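Local coordinates for Aureochrome1 (Vaucheria frigida, PDB 3UE6), which binds flavin mononucleotide in a PAS/LOV domain and serves as a blue-light photoreceptor, probably passing the light signal on to the rest of the protein, at residues A[61-66]-A[73-78]. Sequence-based numbering, arbitrary orientation.
Sequences VYASRG and YSLDQI
In the PAS/LOV fold of Aureochrome1, a short helix is laid against the end of a sheet strand that is outermost within this chain, and Ala63 of strand 60-63 meets Leu75 and Ile78 of helix 75-78 there. The two helical residues are three positions apart, about one turn, and so present neighbouring branches to a single methyl group. Ala63 CB lies 4.0 Å from Ile78 CG2, the methyl that stands anti to the backbone N while CG1, with chi1 at -82°, lies beside that N. Leu75 approaches more loosely, through one branch of its fork: CD1 lies beside the alanine, 4.4 Å from Ala63 CB. The backbones keep some distance, with the CA atoms of Ala63 and Leu75 6.9 Å apart, and no hydrogen bond crosses between the segments; the contact is small and apolar, and Ala63 and Ile78 are buried in the protein. At the strand end, Ser64 occupies the N-cap position of helix 65-71, and its OG is hydrogen-bonded to Gln46 O and Phe48 N. Val61 and Tyr62 of the same strand pack on Tyr62 and Val61 of the second subunit. Leu75 and Ile78 also rest on Leu68 of helix 65-71, and Ile78 on Phe67, which makes this helix a third party to the cluster, while Ala63 packs on Val49 of the adjacent antiparallel strand 48-52.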
ATOM      1  N   VAL A  61      -8.157   7.430  -1.793  1.00 62.19           N
ATOM      2  CA  VAL A  61      -8.364   6.888  -3.130  1.00 64.89           C
ATOM      3  C   VAL A  61      -8.525   5.366  -3.110  1.00 67.45           C
ATOM      4  O   VAL A  61      -8.900   4.756  -4.112  1.00 70.83           O
ATOM      5  CB  VAL A  61      -7.249   7.316  -4.101  1.00 71.02           C
ATOM      6  CG1 VAL A  61      -7.389   8.797  -4.428  1.00 55.46           C
ATOM      7  CG2 VAL A  61      -5.875   7.027  -3.506  1.00 59.95           C
ATOM      8  N   TYR A  62      -8.237   4.761  -1.962  1.00 62.16           N
ATOM      9  CA  TYR A  62      -8.619   3.378  -1.710  1.00 66.86           C
ATOM     10  C   TYR A  62      -8.785   3.134  -0.212  1.00 70.03           C
ATOM     11  O   TYR A  62      -8.080   3.729   0.601  1.00 67.07           O
ATOM     12  CB  TYR A  62      -7.621   2.386  -2.317  1.00 63.52           C
ATOM     13  CG  TYR A  62      -8.013   0.946  -2.050  1.00 69.90           C
ATOM     14  CD1 TYR A  62      -8.811   0.242  -2.943  1.00 64.32           C
ATOM     15  CD2 TYR A  62      -7.609   0.301  -0.889  1.00 70.30           C
ATOM     16  CE1 TYR A  62      -9.187  -1.066  -2.692  1.00 67.01           C
ATOM     17  CE2 TYR A  62      -7.977  -1.003  -0.627  1.00 65.61           C
ATOM     18  CZ  TYR A  62      -8.764  -1.685  -1.532  1.00 67.42           C
ATOM     19  OH  TYR A  62      -9.130  -2.986  -1.271  1.00 70.53           O
ATOM     20  N   ALA A  63      -9.723   2.260   0.145  1.00 74.60           N
ATOM     21  CA  ALA A  63      -9.939   1.887   1.541  1.00 70.15           C
ATOM     22  C   ALA A  63     -10.277   0.400   1.655  1.00 70.93           C
ATOM     23  O   ALA A  63     -11.129  -0.110   0.921  1.00 63.79           O
ATOM     24  CB  ALA A  63     -11.040   2.738   2.156  1.00 65.49           C
ATOM     25  N   SER A  64      -9.601  -0.294   2.568  1.00 71.10           N
ATOM     26  CA  SER A  64      -9.789  -1.734   2.724  1.00 73.48           C
ATOM     27  C   SER A  64     -11.141  -2.034   3.355  1.00 77.17           C
ATOM     28  O   SER A  64     -11.703  -1.193   4.057  1.00 77.98           O
ATOM     29  CB  SER A  64      -8.661  -2.341   3.558  1.00 67.59           C
ATOM     30  OG  SER A  64      -8.546  -1.710   4.818  1.00 59.81           O
ATOM     31  N   ARG A  65     -11.667  -3.231   3.109  1.00 81.69           N
ATOM     32  CA  ARG A  65     -12.967  -3.597   3.660  1.00 85.32           C
ATOM     33  C   ARG A  65     -12.913  -3.568   5.182  1.00 82.02           C
ATOM     34  O   ARG A  65     -13.916  -3.306   5.843  1.00 93.96           O
ATOM     35  CB  ARG A  65     -13.413  -4.977   3.174  1.00 87.54           C
ATOM     36  CG  ARG A  65     -12.642  -6.127   3.790  1.00 89.90           C
ATOM     37  CD  ARG A  65     -13.408  -7.444   3.697  1.00 83.72           C
ATOM     38  NE  ARG A  65     -13.355  -8.040   2.365  1.00 78.11           N
ATOM     39  CZ  ARG A  65     -13.389  -9.349   2.136  1.00 82.96           C
ATOM     40  NH1 ARG A  65     -13.466 -10.199   3.149  1.00 86.06           N
ATOM     41  NH2 ARG A  65     -13.341  -9.812   0.897  1.00 81.27           N
ATOM     42  N   GLY A  66     -11.735  -3.838   5.734  1.00 70.57           N
ATOM     43  CA  GLY A  66     -11.560  -3.836   7.174  1.00 68.87           C
ATOM     44  C   GLY A  66     -11.809  -2.450   7.723  1.00 71.06           C
ATOM     45  O   GLY A  66     -12.463  -2.282   8.752  1.00 80.18           O
ATOM     46  N   TYR A  73     -18.468   3.396   7.650  1.00 76.94           N
ATOM     47  CA  TYR A  73     -18.765   4.140   6.430  1.00 78.40           C
ATOM     48  C   TYR A  73     -18.754   3.232   5.213  1.00 73.64           C
ATOM     49  O   TYR A  73     -18.089   2.199   5.211  1.00 75.62           O
ATOM     50  CB  TYR A  73     -17.729   5.242   6.212  1.00 78.00           C
ATOM     51  CG  TYR A  73     -17.806   6.366   7.211  1.00 78.47           C
ATOM     52  CD1 TYR A  73     -18.672   7.429   7.015  1.00 75.82           C
ATOM     53  CD2 TYR A  73     -17.016   6.366   8.348  1.00 77.51           C
ATOM     54  CE1 TYR A  73     -18.753   8.464   7.923  1.00 75.26           C
ATOM     55  CE2 TYR A  73     -17.084   7.396   9.269  1.00 78.47           C
ATOM     56  CZ  TYR A  73     -17.956   8.443   9.052  1.00 76.78           C
ATOM     57  OH  TYR A  73     -18.033   9.470   9.959  1.00 71.36           O
ATOM     58  N   SER A  74     -19.480   3.619   4.172  1.00 80.43           N
ATOM     59  CA  SER A  74     -19.391   2.892   2.918  1.00 87.44           C
ATOM     60  C   SER A  74     -18.299   3.523   2.071  1.00 87.69           C
ATOM     61  O   SER A  74     -17.952   4.690   2.258  1.00 84.24           O
ATOM     62  CB  SER A  74     -20.727   2.897   2.173  1.00 97.46           C
ATOM     63  OG  SER A  74     -20.801   3.979   1.257  1.00102.37           O
ATOM     64  N   LEU A  75     -17.760   2.760   1.127  1.00 91.00           N
ATOM     65  CA  LEU A  75     -16.585   3.184   0.365  1.00 84.05           C
ATOM     66  C   LEU A  75     -16.742   4.459  -0.468  1.00 86.47           C
ATOM     67  O   LEU A  75     -15.827   5.287  -0.512  1.00 87.21           O
ATOM     68  CB  LEU A  75     -16.099   2.041  -0.533  1.00 83.54           C
ATOM     69  CG  LEU A  75     -15.206   2.437  -1.710  1.00 92.62           C
ATOM     70  CD1 LEU A  75     -13.794   2.744  -1.236  1.00 95.21           C
ATOM     71  CD2 LEU A  75     -15.195   1.343  -2.767  1.00 97.92           C
ATOM     72  N   ASP A  76     -17.884   4.627  -1.124  1.00 96.82           N
ATOM     73  CA  ASP A  76     -18.075   5.796  -1.975  1.00107.23           C
ATOM     74  C   ASP A  76     -18.002   7.088  -1.166  1.00103.86           C
ATOM     75  O   ASP A  76     -17.356   8.053  -1.578  1.00110.98           O
ATOM     76  CB  ASP A  76     -19.413   5.710  -2.711  1.00119.55           C
ATOM     77  CG  ASP A  76     -19.498   4.507  -3.628  1.00123.77           C
ATOM     78  OD1 ASP A  76     -18.437   4.029  -4.084  1.00122.47           O
ATOM     79  OD2 ASP A  76     -20.625   4.039  -3.895  1.00122.00           O
ATOM     80  N   GLN A  77     -18.636   7.091   0.002  1.00 95.61           N
ATOM     81  CA  GLN A  77     -18.630   8.264   0.866  1.00 97.80           C
ATOM     82  C   GLN A  77     -17.205   8.566   1.306  1.00 98.73           C
ATOM     83  O   GLN A  77     -16.790   9.723   1.369  1.00100.99           O
ATOM     84  CB  GLN A  77     -19.523   8.038   2.087  1.00104.02           C
ATOM     85  CG  GLN A  77     -20.099   6.634   2.183  1.00107.78           C
ATOM     86  CD  GLN A  77     -21.117   6.497   3.297  1.00112.69           C
ATOM     87  OE1 GLN A  77     -20.768   6.502   4.478  1.00111.93           O
ATOM     88  NE2 GLN A  77     -22.386   6.375   2.927  1.00113.44           N
ATOM     89  N   ILE A  78     -16.461   7.507   1.606  1.00 96.86           N
ATOM     90  CA  ILE A  78     -15.075   7.624   2.034  1.00 87.50           C
ATOM     91  C   ILE A  78     -14.186   8.229   0.951  1.00 88.04           C
ATOM     92  O   ILE A  78     -13.288   9.017   1.247  1.00 88.19           O
ATOM     93  CB  ILE A  78     -14.498   6.257   2.450  1.00 86.03           C
ATOM     94  CG1 ILE A  78     -14.909   5.919   3.884  1.00101.62           C
ATOM     95  CG2 ILE A  78     -12.983   6.253   2.309  1.00 82.90           C
ATOM     96  CD1 ILE A  78     -14.264   4.661   4.423  1.00110.71           C
TER